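Local coordinates for protein tRNA (cytosine(72)-C(5))-methyltransferase (Pyrococcus horikoshii, PDB 5ZVE) that methylates the C5 position of cytosine 72 in several tRNAs, using S-adenosyl-L-methionine as the methyl donor, at residues 299-304 / 327-332; 60-65 / 70-75; 110-115 / 145-150. One frame throughout, in Å; residues are numbered along the deposited sequence.

The three contacts follow one another along the chain, each closing before the next opens: interaction 2 (60-65 / 70-75), then interaction 3 (110-115 / 145-150), then interaction 1 (299-304 / 327-332). They fall in three different parts of the protein: the ferredoxin-like, PUA and RsmB/F methyltransferase regions. None touches another; centre to centre, interactions 1 and 2 are about 33 Å apart, 2 and 3 about 36 Å, and 1 and 3 about 42 Å. Interaction 2 belongs to a four-stranded antiparallel sheet and interaction 3 to the six-stranded PUA sheet. Interaction 1 joins helix 291-310 to the approach to helix 331-339; of the three, it alone lies at the cofactor pocket.

Interaction 1: 299-304 / 327-332; sequences RYQRAF and YEENEG. With SAH (S-adenosyl-L-homocysteine), chain C.
Gln301 and Glu329 meet in the Rossmann-like class I methyltransferase domain, where helix 291-310 faces the turn leading into helix 331-339. The polar contact is a weak hydrogen bond from Gln301 NE2 to Glu329 OE1 at 3.2 Å, bent to an N-H...acceptor angle of 124°. The two side chains cross at about a right angle, with amide and carboxylate planes 32° apart. Gln301 CG lies anti to the carbonyl carbon (chi1 -66°) and the chain then runs on extended, which carries the amide across to the turn. There Gln301 OE1 rests against Glu329 CB at 3.3 Å. Both polar ends have further partners: Gln301 NE2 also donates to Pro275 O, and Glu329 OE2 is bonded to Thr277 and Ser326. With an alanine here, Pro275 O and Glu329 OE1 would probably lose this donor, and a gap is likely to open beside Glu329 CB. The side chain of Glu329 is about 8 Å from that of Cys323, the predicted nucleophile, so the pair lies close to the probable catalytic centre.

Backbone bonds shape the second segment: Asn330 N closes a type I beta turn on Tyr327 O, and Gly332 N, from the start of helix 331-339, also donates to Tyr327 O.

Aromatic side chains of helix 291-310 serve the cofactor product. The edge of the Phe304 ring meets the adenine, with Phe304 CZ 3.4 Å from SAH C6, while Phe304 CE1 sits over one face of the Tyr300 ring. Tyr300 CG is anti to the backbone N, which sends the phenol out to the base, where SAH N6 donates to Tyr300 OH in a fairly straight bond of 2.6 Å.

Interaction 2: 60-65 / 70-75; sequences KPLRSP and GLYFVR
Leu62 and Tyr72 form the hydrogen-bonded antiparallel pair of this contact. Leu62 N donates to Tyr72 O and Tyr72 N returns the bond to Leu62 O, each at 2.8 Å. A third bond runs from Ser64 N to Gly70 O at 3.1 Å. Where the strands diverge, a water replaces the direct link, giving a hydrogen to Lys60 O and accepting one from Val74 N.

Apolar contacts form on both faces of the hairpin. Tyr72 CG lies between the backbone N and the carbonyl carbon (chi1 69°), bringing a face of the ring against Leu62 CB, which makes a CH-pi contact 3.9 Å from the ring centroid. Beyond it, Leu62 CD1 reaches both Tyr72 CE1 and Val74 CG2. On the other face Arg63 and Leu71 run side by side, with Arg63 CG 3.7 Å from Leu71 CD2, and the Arg63 guanidinium forms a salt bridge with Glu48. Pro61 CB packs on Phe73 CE2 at 3.8 Å.

Strand 70-74 pairs on its other side with strand 35-40, which places this beta hairpin, with 62-63 as an edge strand within this chain, in the antiparallel sheet of the ferredoxin-like domain.

Interaction 3: 110-115 / 145-150; sequences PGVLKA and KEMTEA
Val112 and Met147 set their side chains at about a right angle to each other, joining an outer strand of the PUA domain sheet, 112-115, to the short helix 144-147. Both methyls of Val112 meet Met147 CG from one side: Val112 CG2 approaches it to 3.8 Å and Val112 CG1 to 4.0 Å. Met147 CG stands anti to the backbone N (chi1 -167°), and with chi2 extended this sets the sulfur near Ala115, whose CB lies 4.2 Å from Met147 SD; the bend at chi3 only directs CE. Val112 and Met147 both also touch Ala155 of strand 154-161, and Met147 reaches Val91 of strand 90-93, so the thioether chain is buried against several strands.

No hydrogen bond crosses between 110-115 and 145-150; their contact rests on apolar side chains. Between Val112 and Ala115, the two residues that meet Met147, Leu113 and Lys114 both face Val92 in a classic beta bulge, and their CB atoms point away from 145-150. Glu146 O accepts from the backbone N atoms of both Glu149 and Ala150, and at the surface Lys145 NZ forms a salt bridge 3.0 Å long with the syn lone pair of Glu149 OE2.

Interaction 1: 299-304 / 327-332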
loop_
_atom_site.group_PDB
_atom_site.type_symbol
_atom_site.label_atom_id
_atom_site.label_comp_id
_atom_site.label_asym_id
_atom_site.label_seq_id
_atom_site.Cartn_x
_atom_site.Cartn_y
_atom_site.Cartn_z
ATOM N N ARG A 299 -0.367 12.766 -16.260
ATOM C CA ARG A 299 -0.009 14.148 -16.566
ATOM C C ARG A 299 0.310 14.891 -15.274
ATOM O O ARG A 299 1.234 15.703 -15.218
ATOM C CB ARG A 299 -1.139 14.841 -17.339
ATOM C CG ARG A 299 -0.818 16.259 -17.806
ATOM C CD ARG A 299 -1.850 16.771 -18.820
ATOM N NE ARG A 299 -3.209 16.760 -18.284
ATOM C CZ ARG A 299 -4.157 15.902 -18.654
ATOM N NH1 ARG A 299 -3.898 14.980 -19.573
ATOM N NH2 ARG A 299 -5.364 15.967 -18.106
ATOM N N TYR A 300 -0.437 14.570 -14.226
ATOM C CA TYR A 300 -0.236 15.175 -12.915
ATOM C C TYR A 300 1.133 14.798 -12.332
ATOM O O TYR A 300 1.790 15.615 -11.693
ATOM C CB TYR A 300 -1.369 14.744 -11.979
ATOM C CG TYR A 300 -1.318 15.298 -10.572
ATOM C CD1 TYR A 300 -1.347 16.668 -10.340
ATOM C CD2 TYR A 300 -1.278 14.447 -9.472
ATOM C CE1 TYR A 300 -1.318 17.177 -9.054
ATOM C CE2 TYR A 300 -1.250 14.946 -8.181
ATOM C CZ TYR A 300 -1.269 16.311 -7.977
ATOM O OH TYR A 300 -1.242 16.817 -6.696
ATOM N N GLN A 301 1.568 13.566 -12.575
ATOM C CA GLN A 301 2.841 13.081 -12.038
ATOM C C GLN A 301 4.048 13.753 -12.700
ATOM O O GLN A 301 5.084 13.942 -12.064
ATOM C CB GLN A 301 2.938 11.564 -12.202
ATOM C CG GLN A 301 1.927 10.789 -11.362
ATOM C CD GLN A 301 1.735 9.380 -11.864
ATOM O OE1 GLN A 301 2.085 9.069 -13.001
ATOM N NE2 GLN A 301 1.160 8.520 -11.029
ATOM N N ARG A 302 3.904 14.113 -13.975
ATOM C CA ARG A 302 4.983 14.750 -14.723
ATOM C C ARG A 302 5.419 16.059 -14.087
ATOM O O ARG A 302 6.588 16.430 -14.155
ATOM C CB ARG A 302 4.575 14.984 -16.177
ATOM C CG ARG A 302 4.640 13.728 -17.023
ATOM C CD ARG A 302 4.101 13.951 -18.426
ATOM N NE ARG A 302 3.739 12.680 -19.042
ATOM C CZ ARG A 302 2.501 12.351 -19.393
ATOM N NH1 ARG A 302 1.509 13.213 -19.217
ATOM N NH2 ARG A 302 2.257 11.167 -19.941
ATOM N N ALA A 303 4.474 16.762 -13.478
ATOM C CA ALA A 303 4.791 17.987 -12.761
ATOM C C ALA A 303 5.743 17.712 -11.599
ATOM O O ALA A 303 6.712 18.450 -11.403
ATOM C CB ALA A 303 3.514 18.654 -12.272
ATOM N N PHE A 304 5.472 16.646 -10.842
ATOM C CA PHE A 304 6.360 16.206 -9.761
ATOM C C PHE A 304 7.745 15.832 -10.278
ATOM O O PHE A 304 8.773 16.258 -9.742
ATOM C CB PHE A 304 5.772 14.991 -9.032
ATOM C CG PHE A 304 4.521 15.277 -8.256
ATOM C CD1 PHE A 304 3.307 15.438 -8.905
ATOM C CD2 PHE A 304 4.549 15.345 -6.873
ATOM C CE1 PHE A 304 2.148 15.689 -8.188
ATOM C CE2 PHE A 304 3.392 15.591 -6.150
ATOM C CZ PHE A 304 2.193 15.763 -6.808
ATOM N N TYR A 327 0.589 1.737 -17.995
ATOM C CA TYR A 327 1.794 2.060 -18.739
ATOM C C TYR A 327 2.122 3.542 -18.608
ATOM O O TYR A 327 3.266 3.907 -18.321
ATOM C CB TYR A 327 1.646 1.685 -20.218
ATOM C CG TYR A 327 2.922 1.892 -20.999
ATOM C CD1 TYR A 327 3.870 0.885 -21.094
ATOM C CD2 TYR A 327 3.188 3.104 -21.625
ATOM C CE1 TYR A 327 5.045 1.077 -21.800
ATOM C CE2 TYR A 327 4.353 3.305 -22.329
ATOM C CZ TYR A 327 5.279 2.290 -22.414
ATOM O OH TYR A 327 6.444 2.491 -23.117
ATOM N N GLU A 328 1.116 4.386 -18.832
ATOM C CA GLU A 328 1.309 5.834 -18.910
ATOM C C GLU A 328 1.923 6.422 -17.635
ATOM O O GLU A 328 2.791 7.292 -17.709
ATOM C CB GLU A 328 -0.022 6.541 -19.199
ATOM C CG GLU A 328 -0.595 6.319 -20.595
ATOM C CD GLU A 328 -1.341 5.002 -20.732
ATOM O OE1 GLU A 328 -1.425 4.257 -19.732
ATOM O OE2 GLU A 328 -1.851 4.716 -21.837
ATOM N N GLU A 329 1.487 5.940 -16.473
ATOM C CA GLU A 329 1.990 6.459 -15.203
ATOM C C GLU A 329 3.357 5.885 -14.864
ATOM O O GLU A 329 4.037 6.374 -13.965
ATOM C CB GLU A 329 1.020 6.150 -14.057
ATOM C CG GLU A 329 -0.353 6.777 -14.186
ATOM C CD GLU A 329 -1.327 6.242 -13.148
ATOM O OE1 GLU A 329 -1.244 6.673 -11.980
ATOM O OE2 GLU A 329 -2.166 5.387 -13.497
ATOM N N ASN A 330 3.762 4.856 -15.596
ATOM C CA ASN A 330 4.980 4.136 -15.259
ATOM C C ASN A 330 6.053 4.240 -16.337
ATOM O O ASN A 330 6.825 5.200 -16.348
ATOM C CB ASN A 330 4.646 2.676 -14.967
ATOM C CG ASN A 330 3.823 2.522 -13.707
ATOM O OD1 ASN A 330 3.970 3.307 -12.766
ATOM N ND2 ASN A 330 2.945 1.521 -13.678
ATOM N N GLU A 331 6.116 3.258 -17.229
ATOM C CA GLU A 331 7.121 3.277 -18.291
ATOM C C GLU A 331 7.005 4.545 -19.139
ATOM O O GLU A 331 8.014 5.111 -19.565
ATOM C CB GLU A 331 7.010 2.031 -19.173
ATOM C CG GLU A 331 7.523 0.751 -18.516
ATOM C CD GLU A 331 6.455 0.030 -17.707
ATOM O OE1 GLU A 331 5.384 0.628 -17.449
ATOM O OE2 GLU A 331 6.690 -1.138 -17.329
ATOM N N GLY A 332 5.776 4.985 -19.378
ATOM C CA GLY A 332 5.538 6.197 -20.142
ATOM C C GLY A 332 6.158 7.427 -19.505
ATOM O O GLY A 332 6.749 8.255 -20.192
HETATM N N SAH C . 5.115 7.627 0.204
HETATM C CA SAH C . 4.063 7.481 1.204
HETATM C CB SAH C . 2.682 7.400 0.551
HETATM C CG SAH C . 2.453 8.314 -0.655
HETATM S SD SAH C . 0.692 8.423 -1.054
HETATM C C SAH C . 4.295 6.297 2.147
HETATM O O SAH C . 5.131 5.429 1.895
HETATM O OXT SAH C . 3.654 6.181 3.190
HETATM C "C5'" SAH C . 0.888 9.915 -2.069
HETATM C "C4'" SAH C . 0.900 11.219 -1.274
HETATM O "O4'" SAH C . 1.082 12.313 -2.150
HETATM C "C3'" SAH C . -0.384 11.505 -0.507
HETATM O "O3'" SAH C . -0.103 11.509 0.873
HETATM C "C2'" SAH C . -0.803 12.905 -0.915
HETATM O "O2'" SAH C . -1.082 13.682 0.224
HETATM C "C1'" SAH C . 0.433 13.443 -1.604
HETATM N N9 SAH C . 0.155 14.466 -2.636
HETATM C C8 SAH C . -0.830 14.477 -3.590
HETATM N N7 SAH C . -0.703 15.607 -4.328
HETATM C C5 SAH C . 0.347 16.316 -3.858
HETATM C C6 SAH C . 0.913 17.529 -4.235
HETATM N N6 SAH C . 0.413 18.232 -5.249
HETATM N N1 SAH C . 2.010 18.004 -3.547
HETATM C C2 SAH C . 2.537 17.282 -2.494
HETATM N N3 SAH C . 1.969 16.081 -2.124
HETATM C C4 SAH C . 0.892 15.608 -2.797
#

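Interaction 2: 60-65 / 70-75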
loop_
_atom_site.group_PDB
_atom_site.type_symbol
_atom_site.label_atom_id
_atom_site.label_comp_id
_atom_site.label_asym_id
_atom_site.label_seq_id
_atom_site.Cartn_x
_atom_site.Cartn_y
_atom_site.Cartn_z
ATOM N N LYS A 60 2.504 -16.104 13.584
ATOM C CA LYS A 60 3.493 -16.925 12.887
ATOM C C LYS A 60 4.267 -16.125 11.838
ATOM O O LYS A 60 4.121 -16.350 10.636
ATOM C CB LYS A 60 2.817 -18.136 12.244
ATOM C CG LYS A 60 2.251 -19.114 13.267
ATOM C CD LYS A 60 1.529 -20.275 12.605
ATOM C CE LYS A 60 1.110 -21.308 13.644
ATOM N NZ LYS A 60 0.395 -22.464 13.037
ATOM N N PRO A 61 5.110 -15.191 12.292
ATOM C CA PRO A 61 5.840 -14.375 11.321
ATOM C C PRO A 61 6.880 -15.206 10.587
ATOM O O PRO A 61 7.464 -16.113 11.176
ATOM C CB PRO A 61 6.496 -13.307 12.194
ATOM C CG PRO A 61 6.755 -14.025 13.483
ATOM C CD PRO A 61 5.602 -14.989 13.667
ATOM N N LEU A 62 7.090 -14.916 9.310
ATOM C CA LEU A 62 8.129 -15.592 8.548
ATOM C C LEU A 62 9.139 -14.571 8.042
ATOM O O LEU A 62 8.784 -13.424 7.764
ATOM C CB LEU A 62 7.519 -16.377 7.386
ATOM C CG LEU A 62 6.473 -17.422 7.763
ATOM C CD1 LEU A 62 5.893 -18.066 6.522
ATOM C CD2 LEU A 62 7.103 -18.477 8.667
ATOM N N ARG A 63 10.395 -14.995 7.915
ATOM C CA ARG A 63 11.480 -14.087 7.545
ATOM C C ARG A 63 11.647 -13.964 6.031
ATOM O O ARG A 63 11.478 -14.931 5.294
ATOM C CB ARG A 63 12.796 -14.556 8.172
ATOM C CG ARG A 63 12.946 -14.202 9.647
ATOM C CD ARG A 63 14.097 -14.960 10.281
ATOM N NE ARG A 63 13.750 -16.360 10.465
ATOM C CZ ARG A 63 13.525 -16.934 11.639
ATOM N NH1 ARG A 63 13.642 -16.243 12.762
ATOM N NH2 ARG A 63 13.203 -18.213 11.685
ATOM N N SER A 64 11.993 -12.773 5.561
ATOM C CA SER A 64 12.348 -12.617 4.160
ATOM C C SER A 64 13.850 -12.827 3.994
ATOM O O SER A 64 14.643 -12.282 4.759
ATOM C CB SER A 64 11.924 -11.243 3.636
ATOM O OG SER A 64 12.609 -10.917 2.439
ATOM N N PRO A 65 14.244 -13.645 3.006
ATOM C CA PRO A 65 15.658 -13.870 2.689
ATOM C C PRO A 65 16.261 -12.745 1.845
ATOM O O PRO A 65 17.467 -12.737 1.608
ATOM C CB PRO A 65 15.632 -15.191 1.916
ATOM C CG PRO A 65 14.295 -15.197 1.250
ATOM C CD PRO A 65 13.352 -14.497 2.196
ATOM N N GLY A 70 12.519 -7.532 6.731
ATOM C CA GLY A 70 11.204 -7.987 6.309
ATOM C C GLY A 70 10.650 -9.202 7.042
ATOM O O GLY A 70 11.325 -10.220 7.176
ATOM N N LEU A 71 9.403 -9.097 7.494
ATOM C CA LEU A 71 8.668 -10.234 8.044
ATOM C C LEU A 71 7.313 -10.288 7.382
ATOM O O LEU A 71 6.730 -9.245 7.093
ATOM C CB LEU A 71 8.495 -10.125 9.560
ATOM C CG LEU A 71 9.698 -10.392 10.466
ATOM C CD1 LEU A 71 9.350 -10.064 11.900
ATOM C CD2 LEU A 71 10.142 -11.826 10.342
ATOM N N TYR A 72 6.795 -11.487 7.144
ATOM C CA TYR A 72 5.469 -11.580 6.557
ATOM C C TYR A 72 4.622 -12.670 7.198
ATOM O O TYR A 72 5.138 -13.621 7.789
ATOM C CB TYR A 72 5.566 -11.792 5.035
ATOM C CG TYR A 72 6.107 -13.136 4.608
ATOM C CD1 TYR A 72 5.257 -14.221 4.434
ATOM C CD2 TYR A 72 7.467 -13.318 4.366
ATOM C CE1 TYR A 72 5.743 -15.453 4.042
ATOM C CE2 TYR A 72 7.963 -14.551 3.974
ATOM C CZ TYR A 72 7.094 -15.614 3.816
ATOM O OH TYR A 72 7.567 -16.846 3.429
ATOM N N PHE A 73 3.311 -12.504 7.088
ATOM C CA PHE A 73 2.366 -13.477 7.601
ATOM C C PHE A 73 1.614 -14.093 6.439
ATOM O O PHE A 73 1.259 -13.402 5.482
ATOM C CB PHE A 73 1.391 -12.832 8.586
ATOM C CG PHE A 73 2.061 -12.111 9.722
ATOM C CD1 PHE A 73 2.496 -10.805 9.576
ATOM C CD2 PHE A 73 2.263 -12.749 10.937
ATOM C CE1 PHE A 73 3.115 -10.146 10.622
ATOM C CE2 PHE A 73 2.879 -12.097 11.985
ATOM C CZ PHE A 73 3.310 -10.793 11.828
ATOM N N VAL A 74 1.398 -15.398 6.502
ATOM C CA VAL A 74 0.698 -16.075 5.427
ATOM C C VAL A 74 -0.802 -15.850 5.598
ATOM O O VAL A 74 -1.349 -15.993 6.695
ATOM C CB VAL A 74 1.017 -17.581 5.395
ATOM C CG1 VAL A 74 0.225 -18.265 4.296
ATOM C CG2 VAL A 74 2.513 -17.797 5.175
ATOM N N ARG A 75 -1.459 -15.515 4.498
ATOM C CA ARG A 75 -2.885 -15.230 4.495
ATOM C C ARG A 75 -3.708 -16.514 4.595
ATOM O O ARG A 75 -3.297 -17.561 4.105
ATOM C CB ARG A 75 -3.239 -14.447 3.229
ATOM C CG ARG A 75 -4.714 -14.220 3.002
ATOM C CD ARG A 75 -5.171 -15.016 1.798
ATOM N NE ARG A 75 -5.205 -14.214 0.588
ATOM C CZ ARG A 75 -5.290 -14.713 -0.642
ATOM N NH1 ARG A 75 -5.327 -16.024 -0.830
ATOM N NH2 ARG A 75 -5.336 -13.894 -1.684
HETATM O O HOH W 1 2.282 -16.939 8.614
#

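Interaction 3: 110-115 / 145-150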
loop_
_atom_site.group_PDB
_atom_site.type_symbol
_atom_site.label_atom_id
_atom_site.label_comp_id
_atom_site.label_asym_id
_atom_site.label_seq_id
_atom_site.Cartn_x
_atom_site.Cartn_y
_atom_site.Cartn_z
ATOM N N PRO A 110 -20.846 1.589 13.512
ATOM C CA PRO A 110 -20.760 2.604 12.453
ATOM C C PRO A 110 -20.448 2.023 11.071
ATOM O O PRO A 110 -20.646 2.706 10.066
ATOM C CB PRO A 110 -19.615 3.516 12.921
ATOM C CG PRO A 110 -18.893 2.758 13.966
ATOM C CD PRO A 110 -19.915 1.883 14.617
ATOM N N GLY A 111 -19.962 0.789 11.020
ATOM C CA GLY A 111 -19.665 0.153 9.751
ATOM C C GLY A 111 -20.891 -0.468 9.110
ATOM O O GLY A 111 -20.827 -0.972 7.992
ATOM N N VAL A 112 -22.014 -0.417 9.819
ATOM C CA VAL A 112 -23.250 -1.037 9.347
ATOM C C VAL A 112 -24.116 -0.047 8.571
ATOM O O VAL A 112 -24.490 1.007 9.088
ATOM C CB VAL A 112 -24.072 -1.615 10.516
ATOM C CG1 VAL A 112 -25.423 -2.122 10.025
ATOM C CG2 VAL A 112 -23.298 -2.723 11.213
ATOM N N LEU A 113 -24.448 -0.405 7.335
ATOM C CA LEU A 113 -25.270 0.441 6.479
ATOM C C LEU A 113 -26.755 0.168 6.707
ATOM O O LEU A 113 -27.544 1.087 6.932
ATOM C CB LEU A 113 -24.899 0.211 5.009
ATOM C CG LEU A 113 -25.620 1.009 3.921
ATOM C CD1 LEU A 113 -25.289 2.489 4.037
ATOM C CD2 LEU A 113 -25.247 0.479 2.543
ATOM N N LYS A 114 -27.120 -1.107 6.664
ATOM C CA LYS A 114 -28.489 -1.545 6.908
ATOM C C LYS A 114 -28.480 -3.055 7.113
ATOM O O LYS A 114 -27.463 -3.706 6.868
ATOM C CB LYS A 114 -29.403 -1.150 5.748
ATOM C CG LYS A 114 -28.958 -1.689 4.398
ATOM C CD LYS A 114 -29.761 -1.083 3.260
ATOM C CE LYS A 114 -29.330 -1.660 1.928
ATOM N NZ LYS A 114 -30.006 -1.002 0.773
ATOM N N ALA A 115 -29.596 -3.614 7.570
ATOM C CA ALA A 115 -29.631 -5.031 7.905
ATOM C C ALA A 115 -31.041 -5.605 7.905
ATOM O O ALA A 115 -32.029 -4.865 7.897
ATOM C CB ALA A 115 -28.980 -5.258 9.260
ATOM N N LYS A 145 -32.157 -3.323 15.947
ATOM C CA LYS A 145 -32.380 -1.940 16.356
ATOM C C LYS A 145 -31.094 -1.247 16.792
ATOM O O LYS A 145 -30.795 -0.145 16.334
ATOM C CB LYS A 145 -33.407 -1.883 17.487
ATOM C CG LYS A 145 -33.693 -0.477 18.000
ATOM C CD LYS A 145 -34.789 -0.487 19.061
ATOM C CE LYS A 145 -35.064 0.912 19.602
ATOM N NZ LYS A 145 -35.377 1.884 18.516
ATOM N N GLU A 146 -30.332 -1.892 17.670
ATOM C CA GLU A 146 -29.094 -1.302 18.176
ATOM C C GLU A 146 -28.012 -1.233 17.099
ATOM O O GLU A 146 -27.223 -0.288 17.048
ATOM C CB GLU A 146 -28.570 -2.092 19.378
ATOM C CG GLU A 146 -27.352 -1.457 20.032
ATOM C CD GLU A 146 -26.717 -2.345 21.081
ATOM O OE1 GLU A 146 -27.219 -3.470 21.295
ATOM O OE2 GLU A 146 -25.699 -1.926 21.672
ATOM N N MET A 147 -27.986 -2.249 16.244
ATOM C CA MET A 147 -27.015 -2.342 15.158
ATOM C C MET A 147 -27.118 -1.150 14.198
ATOM O O MET A 147 -26.107 -0.617 13.737
ATOM C CB MET A 147 -27.217 -3.662 14.408
ATOM C CG MET A 147 -26.108 -4.048 13.452
ATOM S SD MET A 147 -26.455 -5.628 12.645
ATOM C CE MET A 147 -26.288 -6.772 14.014
ATOM N N THR A 148 -28.347 -0.736 13.900
ATOM C CA THR A 148 -28.587 0.364 12.966
ATOM C C THR A 148 -28.589 1.734 13.640
ATOM O O THR A 148 -28.757 2.753 12.972
ATOM C CB THR A 148 -29.938 0.195 12.230
ATOM O OG1 THR A 148 -30.968 -0.087 13.185
ATOM C CG2 THR A 148 -29.870 -0.940 11.224
ATOM N N GLU A 149 -28.407 1.762 14.959
ATOM C CA GLU A 149 -28.471 3.025 15.697
ATOM C C GLU A 149 -27.194 3.382 16.464
ATOM O O GLU A 149 -26.825 4.554 16.544
ATOM C CB GLU A 149 -29.657 2.998 16.661
ATOM C CG GLU A 149 -31.004 3.002 15.964
ATOM C CD GLU A 149 -32.153 2.764 16.917
ATOM O OE1 GLU A 149 -31.892 2.518 18.113
ATOM O OE2 GLU A 149 -33.319 2.821 16.470
ATOM N N ALA A 150 -26.537 2.382 17.044
ATOM C CA ALA A 150 -25.329 2.610 17.836
ATOM C C ALA A 150 -24.286 3.421 17.079
ATOM O O ALA A 150 -24.183 3.333 15.853
ATOM C CB ALA A 150 -24.737 1.288 18.287
#